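Local coordinates for protein HhaI Restriction Endonuclease (Haemophilus parahaemolyticus, PDB 6UKF) that recognises and probably cleaves specific double-stranded DNA as the endonuclease of a bacterial restriction-modification system, at residues Y13-F22 with R249-S257; E110-K118 with I141-C152. One frame throughout, in Å; residues are numbered along the deposited sequence.

Contact 1. Residues Y13-F22 with R249-S257. With EDO (1,2-ethanediol), chain J; EDO (1,2-ethanediol), chain L.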
loop_
_atom_site.group_PDB
_atom_site.type_symbol
_atom_site.label_atom_id
_atom_site.label_comp_id
_atom_site.label_asym_id
_atom_site.label_seq_id
_atom_site.Cartn_x
_atom_site.Cartn_y
_atom_site.Cartn_z
ATOM N N TYR A 13 -0.858 1.962 21.311
ATOM C CA TYR A 13 -1.784 1.119 22.058
ATOM C C TYR A 13 -1.155 -0.228 22.385
ATOM O O TYR A 13 -1.252 -0.715 23.518
ATOM C CB TYR A 13 -3.068 0.916 21.256
ATOM C CG TYR A 13 -3.977 -0.129 21.856
ATOM C CD1 TYR A 13 -4.770 0.167 22.954
ATOM C CD2 TYR A 13 -4.034 -1.414 21.333
ATOM C CE1 TYR A 13 -5.598 -0.786 23.515
ATOM C CE2 TYR A 13 -4.859 -2.374 21.886
ATOM C CZ TYR A 13 -5.641 -2.055 22.977
ATOM O OH TYR A 13 -6.467 -3.006 23.535
ATOM N N LEU A 14 -0.519 -0.857 21.398
ATOM C CA LEU A 14 0.076 -2.170 21.625
ATOM C C LEU A 14 1.132 -2.109 22.719
ATOM O O LEU A 14 1.157 -2.952 23.622
ATOM C CB LEU A 14 0.676 -2.704 20.327
ATOM C CG LEU A 14 -0.347 -3.155 19.287
ATOM C CD1 LEU A 14 0.324 -3.347 17.938
ATOM C CD2 LEU A 14 -1.034 -4.433 19.737
ATOM N N ASN A 15 2.016 -1.115 22.653
ATOM C CA ASN A 15 3.099 -1.034 23.625
ATOM C C ASN A 15 2.577 -0.748 25.028
ATOM O O ASN A 15 3.079 -1.313 26.006
ATOM C CB ASN A 15 4.118 0.014 23.177
ATOM C CG ASN A 15 5.046 -0.509 22.094
ATOM O OD1 ASN A 15 5.563 -1.623 22.188
ATOM N ND2 ASN A 15 5.255 0.289 21.056
ATOM N N LYS A 16 1.568 0.115 25.160
ATOM C CA LYS A 16 1.063 0.429 26.493
ATOM C C LYS A 16 0.217 -0.705 27.062
ATOM O O LYS A 16 0.139 -0.863 28.285
ATOM C CB LYS A 16 0.257 1.729 26.473
ATOM C CG LYS A 16 -1.160 1.576 25.959
ATOM N N THR A 17 -0.418 -1.500 26.202
ATOM C CA THR A 17 -1.304 -2.561 26.662
ATOM C C THR A 17 -0.558 -3.859 26.937
ATOM O O THR A 17 -0.856 -4.550 27.917
ATOM C CB THR A 17 -2.388 -2.824 25.610
ATOM O OG1 THR A 17 -3.114 -1.616 25.352
ATOM C CG2 THR A 17 -3.350 -3.905 26.081
ATOM N N TYR A 18 0.406 -4.205 26.087
ATOM C CA TYR A 18 1.047 -5.509 26.130
ATOM C C TYR A 18 2.538 -5.443 26.401
ATOM O O TYR A 18 3.194 -6.491 26.418
ATOM C CB TYR A 18 0.784 -6.263 24.821
ATOM C CG TYR A 18 -0.665 -6.649 24.676
ATOM C CD1 TYR A 18 -1.242 -7.563 25.548
ATOM C CD2 TYR A 18 -1.464 -6.094 23.687
ATOM C CE1 TYR A 18 -2.565 -7.921 25.438
ATOM C CE2 TYR A 18 -2.795 -6.452 23.566
ATOM C CZ TYR A 18 -3.337 -7.366 24.448
ATOM O OH TYR A 18 -4.656 -7.733 24.344
ATOM N N GLY A 19 3.085 -4.261 26.637
ATOM C CA GLY A 19 4.499 -4.117 26.895
ATOM C C GLY A 19 5.251 -3.619 25.675
ATOM O O GLY A 19 4.799 -3.726 24.533
ATOM N N ASN A 20 6.439 -3.076 25.935
ATOM C CA ASN A 20 7.223 -2.379 24.917
ATOM C C ASN A 20 7.967 -3.398 24.055
ATOM O O ASN A 20 9.184 -3.580 24.139
ATOM C CB ASN A 20 8.160 -1.381 25.580
ATOM C CG ASN A 20 7.411 -0.272 26.293
ATOM O OD1 ASN A 20 7.560 -0.081 27.500
ATOM N ND2 ASN A 20 6.596 0.463 25.546
ATOM N N LYS A 21 7.194 -4.067 23.195
ATOM C CA LYS A 21 7.700 -5.128 22.335
ATOM C C LYS A 21 7.327 -4.927 20.874
ATOM O O LYS A 21 7.557 -5.829 20.061
ATOM C CB LYS A 21 7.190 -6.499 22.804
ATOM C CG LYS A 21 7.474 -6.814 24.261
ATOM C CD LYS A 21 8.958 -7.009 24.502
ATOM C CE LYS A 21 9.457 -8.300 23.871
ATOM N NZ LYS A 21 10.908 -8.532 24.120
ATOM N N PHE A 22 6.767 -3.779 20.512
ATOM C CA PHE A 22 6.212 -3.568 19.179
ATOM C C PHE A 22 6.965 -2.433 18.505
ATOM O O PHE A 22 6.819 -1.267 18.883
ATOM C CB PHE A 22 4.712 -3.319 19.276
ATOM C CG PHE A 22 3.992 -4.425 19.986
ATOM C CD1 PHE A 22 3.546 -5.535 19.289
ATOM C CD2 PHE A 22 3.819 -4.387 21.359
ATOM C CE1 PHE A 22 2.908 -6.571 19.943
ATOM C CE2 PHE A 22 3.185 -5.421 22.018
ATOM C CZ PHE A 22 2.728 -6.515 21.308
ATOM N N ARG A 249 -8.656 -12.155 20.327
ATOM C CA ARG A 249 -7.796 -11.434 21.256
ATOM C C ARG A 249 -6.977 -12.410 22.092
ATOM O O ARG A 249 -5.792 -12.177 22.349
ATOM C CB ARG A 249 -8.624 -10.497 22.136
ATOM C CG ARG A 249 -7.786 -9.572 23.024
ATOM C CD ARG A 249 -6.881 -8.632 22.221
ATOM N NE ARG A 249 -7.573 -7.449 21.708
ATOM C CZ ARG A 249 -7.339 -6.196 22.099
ATOM N NH1 ARG A 249 -6.419 -5.923 23.018
ATOM N NH2 ARG A 249 -8.027 -5.202 21.559
ATOM N N LYS A 250 -7.585 -13.524 22.505
ATOM C CA LYS A 250 -6.833 -14.529 23.248
ATOM C C LYS A 250 -5.764 -15.176 22.379
ATOM O O LYS A 250 -4.670 -15.478 22.863
ATOM C CB LYS A 250 -7.785 -15.563 23.835
ATOM C CG LYS A 250 -8.516 -15.008 25.031
ATOM C CD LYS A 250 -9.386 -16.031 25.715
ATOM C CE LYS A 250 -9.728 -15.571 27.118
ATOM N NZ LYS A 250 -10.578 -16.569 27.809
ATOM N N ALA A 251 -6.049 -15.376 21.091
ATOM C CA ALA A 251 -5.028 -15.907 20.194
ATOM C C ALA A 251 -3.826 -14.973 20.127
ATOM O O ALA A 251 -2.677 -15.427 20.118
ATOM C CB ALA A 251 -5.610 -16.117 18.797
ATOM N N PHE A 252 -4.073 -13.664 20.069
ATOM C CA PHE A 252 -2.974 -12.706 20.064
ATOM C C PHE A 252 -2.196 -12.763 21.370
ATOM O O PHE A 252 -0.959 -12.757 21.372
ATOM C CB PHE A 252 -3.519 -11.297 19.844
ATOM C CG PHE A 252 -2.458 -10.237 19.814
ATOM C CD1 PHE A 252 -1.572 -10.162 18.752
ATOM C CD2 PHE A 252 -2.341 -9.317 20.843
ATOM C CE1 PHE A 252 -0.595 -9.190 18.713
ATOM C CE2 PHE A 252 -1.358 -8.343 20.811
ATOM C CZ PHE A 252 -0.489 -8.278 19.743
ATOM N N GLU A 253 -2.910 -12.812 22.492
ATOM C CA GLU A 253 -2.254 -12.874 23.790
ATOM C C GLU A 253 -1.446 -14.150 23.946
ATOM O O GLU A 253 -0.411 -14.146 24.624
ATOM C CB GLU A 253 -3.302 -12.709 24.886
ATOM C CG GLU A 253 -3.829 -11.284 24.913
ATOM C CD GLU A 253 -4.964 -11.062 25.880
ATOM O OE1 GLU A 253 -5.362 -12.017 26.579
ATOM O OE2 GLU A 253 -5.458 -9.916 25.937
ATOM N N ALA A 254 -1.879 -15.241 23.317
ATOM C CA ALA A 254 -1.064 -16.450 23.308
ATOM C C ALA A 254 0.182 -16.251 22.456
ATOM O O ALA A 254 1.295 -16.581 22.881
ATOM C CB ALA A 254 -1.883 -17.631 22.789
ATOM N N ALA A 255 0.014 -15.689 21.256
ATOM C CA ALA A 255 1.135 -15.551 20.331
ATOM C C ALA A 255 2.275 -14.746 20.943
ATOM O O ALA A 255 3.450 -15.094 20.775
ATOM C CB ALA A 255 0.659 -14.896 19.035
ATOM N N ILE A 256 1.954 -13.654 21.642
ATOM C CA ILE A 256 3.000 -12.806 22.213
ATOM C C ILE A 256 3.583 -13.382 23.491
ATOM O O ILE A 256 4.546 -12.818 24.029
ATOM C CB ILE A 256 2.518 -11.362 22.456
ATOM C CG1 ILE A 256 1.406 -11.328 23.507
ATOM C CG2 ILE A 256 2.057 -10.738 21.151
ATOM C CD1 ILE A 256 0.931 -9.932 23.853
ATOM N N SER A 257 3.035 -14.491 23.990
ATOM C CA SER A 257 3.491 -15.108 25.223
ATOM C C SER A 257 4.287 -16.386 25.004
ATOM O O SER A 257 4.874 -16.899 25.963
ATOM C CB SER A 257 2.286 -15.419 26.122
ATOM O OG SER A 257 1.582 -14.233 26.447
HETATM C C1 EDO J . -8.156 -11.466 28.476
HETATM O O1 EDO J . -8.229 -12.295 27.309
HETATM C C2 EDO J . -7.169 -10.332 28.231
HETATM O O2 EDO J . -7.175 -9.442 29.353
HETATM C C1 EDO L . 4.448 -9.498 25.278
HETATM O O1 EDO L . 5.600 -10.330 25.104
HETATM C C2 EDO L . 4.158 -9.312 26.765
HETATM O O2 EDO L . 4.068 -10.590 27.405
#
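Y18 meets F252 and I256 with its ring and R249 and E253 with its hydroxyl, a worked example of how one tyrosine can serve two environments. Its ring packs against the C-terminal helix 242-255. The edge of F252 points at one ring face in a T-shaped stack, centroids 5.3 Å apart and planes at 71°. T17 CG2 sits over the rim of a face of the same ring, and I256 CD1 comes within 3.6 Å of Y18 CD1, the two side chains crossing nearly at a right angle. On the tightly packed side F252 CZ also touches F22 CE1 at 3.8 Å and L14 CD2 at 3.9 Å. Strands 43-47 and 136-140 pack against this apolar layer, with F43 and I138 against F252.

The outer side is polar and looser. The R249 chain, bent at chi2 and chi3, swings its guanidinium back toward helix 3-18, where NH1 reaches Y18 OH at 2.9 Å and Y13 OH at 3.0 Å. Both hydroxyls lie almost in the guanidinium plane, and in this conformer the two nearly straight bonds would restrain rotation of the group; a second deposited conformer suggests that the grip is not permanent.

Y18 OH also donates toward E253 OE2, whose position is less certain. Receiving from R249 while giving to E253, the hydroxyl would bridge opposite charges, if that glutamate oxygen is placed correctly, and may be polarised by them.

Contact 2. Residues E110-K118 with I141-C152. With CA (calcium ion), chain R; EDO (1,2-ethanediol), chain F; PO4 (phosphate ion), chain Q.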
loop_
_atom_site.group_PDB
_atom_site.type_symbol
_atom_site.label_atom_id
_atom_site.label_comp_id
_atom_site.label_asym_id
_atom_site.label_seq_id
_atom_site.Cartn_x
_atom_site.Cartn_y
_atom_site.Cartn_z
ATOM N N GLU A 110 -15.821 -13.761 -3.105
ATOM C CA GLU A 110 -15.020 -13.005 -2.152
ATOM C C GLU A 110 -13.964 -13.881 -1.496
ATOM O O GLU A 110 -12.870 -13.404 -1.175
ATOM C CB GLU A 110 -15.947 -12.399 -1.101
ATOM C CG GLU A 110 -15.281 -11.421 -0.163
ATOM C CD GLU A 110 -16.250 -10.852 0.850
ATOM O OE1 GLU A 110 -17.389 -11.355 0.933
ATOM O OE2 GLU A 110 -15.874 -9.895 1.559
ATOM N N SER A 111 -14.266 -15.169 -1.307
ATOM C CA SER A 111 -13.321 -16.076 -0.666
ATOM C C SER A 111 -12.027 -16.215 -1.460
ATOM O O SER A 111 -10.967 -16.450 -0.869
ATOM C CB SER A 111 -13.968 -17.446 -0.479
ATOM O OG SER A 111 -14.416 -17.963 -1.719
ATOM N N VAL A 112 -12.083 -16.097 -2.789
ATOM C CA VAL A 112 -10.852 -16.123 -3.577
ATOM C C VAL A 112 -9.929 -14.995 -3.142
ATOM O O VAL A 112 -8.717 -15.184 -2.972
ATOM C CB VAL A 112 -11.170 -16.029 -5.081
ATOM C CG1 VAL A 112 -9.882 -15.889 -5.889
ATOM C CG2 VAL A 112 -11.966 -17.233 -5.540
ATOM N N PHE A 113 -10.493 -13.801 -2.966
ATOM C CA PHE A 113 -9.697 -12.638 -2.601
ATOM C C PHE A 113 -9.219 -12.737 -1.163
ATOM O O PHE A 113 -8.068 -12.408 -0.863
ATOM C CB PHE A 113 -10.533 -11.378 -2.804
ATOM C CG PHE A 113 -11.169 -11.286 -4.164
ATOM C CD1 PHE A 113 -10.488 -11.690 -5.302
ATOM C CD2 PHE A 113 -12.455 -10.803 -4.300
ATOM C CE1 PHE A 113 -11.079 -11.601 -6.548
ATOM C CE2 PHE A 113 -13.049 -10.714 -5.542
ATOM C CZ PHE A 113 -12.361 -11.113 -6.665
ATOM N N VAL A 114 -10.090 -13.188 -0.260
ATOM C CA VAL A 114 -9.670 -13.411 1.119
ATOM C C VAL A 114 -8.526 -14.413 1.163
ATOM O O VAL A 114 -7.554 -14.238 1.907
ATOM C CB VAL A 114 -10.862 -13.873 1.976
ATOM C CG1 VAL A 114 -10.377 -14.348 3.344
ATOM C CG2 VAL A 114 -11.873 -12.751 2.117
ATOM N N ASN A 115 -8.626 -15.483 0.373
ATOM C CA ASN A 115 -7.575 -16.494 0.382
ATOM C C ASN A 115 -6.279 -15.955 -0.207
ATOM O O ASN A 115 -5.192 -16.294 0.273
ATOM C CB ASN A 115 -8.043 -17.757 -0.337
ATOM C CG ASN A 115 -8.999 -18.574 0.504
ATOM O OD1 ASN A 115 -8.930 -18.551 1.733
ATOM N ND2 ASN A 115 -9.892 -19.306 -0.151
ATOM N N TRP A 116 -6.358 -15.108 -1.236
ATOM C CA TRP A 116 -5.144 -14.457 -1.717
ATOM C C TRP A 116 -4.506 -13.640 -0.601
ATOM O O TRP A 116 -3.295 -13.719 -0.365
ATOM C CB TRP A 116 -5.433 -13.559 -2.925
ATOM C CG TRP A 116 -4.168 -12.991 -3.495
ATOM C CD1 TRP A 116 -3.426 -13.509 -4.516
ATOM C CD2 TRP A 116 -3.471 -11.820 -3.047
ATOM N NE1 TRP A 116 -2.316 -12.730 -4.737
ATOM C CE2 TRP A 116 -2.320 -11.687 -3.848
ATOM C CE3 TRP A 116 -3.711 -10.869 -2.049
ATOM C CZ2 TRP A 116 -1.415 -10.639 -3.685
ATOM C CZ3 TRP A 116 -2.810 -9.830 -1.890
ATOM C CH2 TRP A 116 -1.678 -9.724 -2.703
ATOM N N ILE A 117 -5.320 -12.847 0.098
ATOM C CA ILE A 117 -4.820 -12.011 1.187
ATOM C C ILE A 117 -4.159 -12.869 2.258
ATOM O O ILE A 117 -3.066 -12.556 2.746
ATOM C CB ILE A 117 -5.972 -11.150 1.748
ATOM C CG1 ILE A 117 -6.321 -10.036 0.751
ATOM C CG2 ILE A 117 -5.629 -10.574 3.118
ATOM C CD1 ILE A 117 -7.583 -9.271 1.089
ATOM N N LYS A 118 -4.807 -13.970 2.637
ATOM C CA LYS A 118 -4.231 -14.839 3.658
ATOM C C LYS A 118 -2.888 -15.398 3.206
ATOM O O LYS A 118 -1.909 -15.378 3.958
ATOM C CB LYS A 118 -5.205 -15.967 3.996
ATOM C CG LYS A 118 -6.412 -15.498 4.779
ATOM C CD LYS A 118 -7.396 -16.619 5.034
ATOM C CE LYS A 118 -8.548 -16.147 5.907
ATOM N NZ LYS A 118 -9.565 -17.215 6.107
ATOM N N ILE A 141 -4.531 -13.591 10.992
ATOM C CA ILE A 141 -4.775 -13.591 9.549
ATOM C C ILE A 141 -5.753 -14.683 9.136
ATOM O O ILE A 141 -6.545 -14.495 8.206
ATOM C CB ILE A 141 -3.426 -13.667 8.793
ATOM C CG1 ILE A 141 -3.618 -13.634 7.272
ATOM C CG2 ILE A 141 -2.637 -14.917 9.184
ATOM C CD1 ILE A 141 -4.336 -12.413 6.757
ATOM N N GLU A 142 -5.736 -15.829 9.822
ATOM C CA GLU A 142 -6.611 -16.928 9.429
ATOM C C GLU A 142 -8.093 -16.602 9.580
ATOM O O GLU A 142 -8.922 -17.331 9.023
ATOM C CB GLU A 142 -6.273 -18.198 10.215
ATOM C CG GLU A 142 -6.353 -18.049 11.720
ATOM C CD GLU A 142 -5.007 -17.765 12.363
ATOM O OE1 GLU A 142 -4.838 -18.121 13.547
ATOM O OE2 GLU A 142 -4.118 -17.173 11.709
ATOM N N HIS A 143 -8.455 -15.537 10.301
ATOM C CA HIS A 143 -9.852 -15.168 10.500
ATOM C C HIS A 143 -10.230 -13.870 9.795
ATOM O O HIS A 143 -11.246 -13.257 10.135
ATOM C CB HIS A 143 -10.181 -15.092 11.987
ATOM C CG HIS A 143 -10.217 -16.430 12.651
ATOM N ND1 HIS A 143 -10.554 -16.592 13.974
ATOM C CD2 HIS A 143 -9.969 -17.671 12.171
ATOM C CE1 HIS A 143 -10.500 -17.872 14.289
ATOM N NE2 HIS A 143 -10.148 -18.550 13.212
ATOM N N PHE A 144 -9.452 -13.479 8.785
ATOM C CA PHE A 144 -9.628 -12.192 8.117
ATOM C C PHE A 144 -11.068 -11.940 7.689
ATOM O O PHE A 144 -11.575 -10.821 7.833
ATOM C CB PHE A 144 -8.702 -12.155 6.897
ATOM C CG PHE A 144 -8.522 -10.793 6.309
ATOM C CD1 PHE A 144 -7.507 -9.969 6.754
ATOM C CD2 PHE A 144 -9.354 -10.339 5.302
ATOM C CE1 PHE A 144 -7.328 -8.713 6.215
ATOM C CE2 PHE A 144 -9.180 -9.084 4.762
ATOM C CZ PHE A 144 -8.166 -8.271 5.220
ATOM N N GLU A 145 -11.738 -12.955 7.138
ATOM C CA GLU A 145 -13.051 -12.736 6.542
ATOM C C GLU A 145 -14.108 -12.353 7.570
ATOM O O GLU A 145 -15.162 -11.832 7.190
ATOM C CB GLU A 145 -13.499 -13.972 5.753
ATOM C CG GLU A 145 -13.965 -15.167 6.589
ATOM C CD GLU A 145 -12.822 -15.984 7.174
ATOM O OE1 GLU A 145 -11.704 -15.600 7.041
ATOM O OE2 GLU A 145 -13.127 -17.110 7.817
ATOM N N HIS A 146 -13.862 -12.612 8.853
ATOM C CA HIS A 146 -14.814 -12.239 9.888
ATOM C C HIS A 146 -14.769 -10.756 10.220
ATOM O O HIS A 146 -15.635 -10.276 10.961
ATOM C CB HIS A 146 -14.557 -13.064 11.149
ATOM C CG HIS A 146 -14.754 -14.533 10.947
ATOM N ND1 HIS A 146 -15.988 -15.086 10.682
ATOM C CD2 HIS A 146 -13.875 -15.561 10.961
ATOM C CE1 HIS A 146 -15.860 -16.393 10.546
ATOM N NE2 HIS A 146 -14.588 -16.708 10.712
ATOM N N TYR A 147 -13.800 -10.026 9.685
ATOM C CA TYR A 147 -13.580 -8.630 10.032
ATOM C C TYR A 147 -13.732 -7.677 8.864
ATOM O O TYR A 147 -14.212 -6.559 9.057
ATOM C CB TYR A 147 -12.180 -8.473 10.634
ATOM C CG TYR A 147 -12.048 -9.216 11.935
ATOM C CD1 TYR A 147 -11.656 -10.546 11.958
ATOM C CD2 TYR A 147 -12.354 -8.601 13.140
ATOM C CE1 TYR A 147 -11.551 -11.237 13.148
ATOM C CE2 TYR A 147 -12.249 -9.283 14.333
ATOM C CZ TYR A 147 -11.853 -10.600 14.332
ATOM O OH TYR A 147 -11.746 -11.275 15.525
ATOM N N PHE A 148 -13.331 -8.077 7.659
ATOM C CA PHE A 148 -13.314 -7.180 6.516
ATOM C C PHE A 148 -14.096 -7.765 5.353
ATOM O O PHE A 148 -13.983 -8.956 5.049
ATOM C CB PHE A 148 -11.880 -6.915 6.033
ATOM C CG PHE A 148 -11.137 -5.908 6.859
ATOM C CD1 PHE A 148 -11.348 -4.554 6.673
ATOM C CD2 PHE A 148 -10.221 -6.311 7.814
ATOM C CE1 PHE A 148 -10.665 -3.621 7.427
ATOM C CE2 PHE A 148 -9.534 -5.381 8.572
ATOM C CZ PHE A 148 -9.758 -4.033 8.379
ATOM N N ASN A 149 -14.892 -6.913 4.716
ATOM C CA ASN A 149 -15.374 -7.173 3.370
ATOM C C ASN A 149 -14.256 -6.856 2.386
ATOM O O ASN A 149 -13.461 -5.938 2.603
ATOM C CB ASN A 149 -16.578 -6.286 3.059
ATOM C CG ASN A 149 -17.761 -6.564 3.973
ATOM O OD1 ASN A 149 -18.314 -5.654 4.593
ATOM N ND2 ASN A 149 -18.149 -7.826 4.063
ATOM N N VAL A 150 -14.191 -7.626 1.302
ATOM C CA VAL A 150 -13.105 -7.515 0.335
ATOM C C VAL A 150 -13.676 -7.408 -1.069
ATOM O O VAL A 150 -14.639 -8.100 -1.415
ATOM C CB VAL A 150 -12.138 -8.715 0.424
ATOM C CG1 VAL A 150 -10.945 -8.509 -0.508
ATOM C CG2 VAL A 150 -11.681 -8.926 1.857
ATOM N N SER A 151 -13.075 -6.539 -1.878
ATOM C CA SER A 151 -13.332 -6.479 -3.307
ATOM C C SER A 151 -11.998 -6.383 -4.037
ATOM O O SER A 151 -10.946 -6.139 -3.438
ATOM C CB SER A 151 -14.241 -5.302 -3.683
ATOM O OG SER A 151 -13.594 -4.064 -3.464
ATOM N N CYS A 152 -12.053 -6.576 -5.349
ATOM C CA CYS A 152 -10.851 -6.690 -6.161
ATOM C C CYS A 152 -11.089 -5.997 -7.491
ATOM O O CYS A 152 -12.119 -6.221 -8.130
ATOM C CB CYS A 152 -10.520 -8.170 -6.379
ATOM S SG CYS A 152 -9.114 -8.488 -7.435
HETATM CA CA CA R . -12.483 -2.645 -5.642
HETATM C C1 EDO F . -14.328 -2.855 -0.080
HETATM O O1 EDO F . -14.466 -2.568 -1.474
HETATM C C2 EDO F . -14.947 -4.213 0.227
HETATM O O2 EDO F . -16.331 -4.220 -0.135
HETATM P P PO4 Q . -18.869 -13.607 9.270
HETATM O O1 PO4 Q . -19.454 -12.229 9.086
HETATM O O2 PO4 Q . -19.958 -14.638 9.108
HETATM O O3 PO4 Q . -17.792 -13.846 8.242
HETATM O O4 PO4 Q . -18.272 -13.725 10.652
#
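K118 NZ is gripped by two acceptors from the turn before strand 148-156: E145 OE1 at 2.8 Å, in a salt bridge, and E142 O at 3.0 Å. The amine stands above both the E145 carboxylate and E142 carbonyl planes, so electrostatic attraction probably contributes much of the hold. The extended lysine chain passes obliquely across I141, its CG 3.6 Å from I141 O. At the helix segment's other end, the extended E110 side chain takes the backbone N-H of V150 on OE2 at 2.8 Å, on the anti side, tilted 22° from the carboxylate plane.

Between these polar ends the packing is apolar. I117 CG2 stands over the centre of the F144 ring, 3.9 Å from its centroid, a CH-pi contact, while I117 CD1 meets V150 CG1 tip to tip. C152 CB lies over the centre of the F113 ring, 3.4 Å from the centroid; with C152 SG anti to the backbone N (chi1 177°), the sulfur approaches that ring obliquely.

S151 faces away from the helix, and its OG binds calcium at 2.8 Å. Segment 110-118 of helix 110-123 runs nearly perpendicular to strand segment 148-152 across the antiparallel sheet, with helix 80-91 against F113 and strand 228-236 alongside.

Both contacts are partly buried and combine apolar packing with charged groups, yet they bind different parts of the fold. Contact 1, the more peripheral, joins two helices from near the chain termini over the mixed sheet, its centre about 24 Å from the centre of the chain; the centre of contact 2 is about 16 Å from it. Contact 2, nested along the chain inside the loop closed by contact 1, sets a helix across a strand of the five-stranded antiparallel sheet. Aromatic edges and tyrosine hydroxyls dominate the first, aliphatic-to-ring contacts and a lysine salt bridge the second. Helix 242-255, half of contact 1, also meets H143 and Y147 of contact 2. Only contact 2 carries a metal ligand, and it lies nearer the DNA.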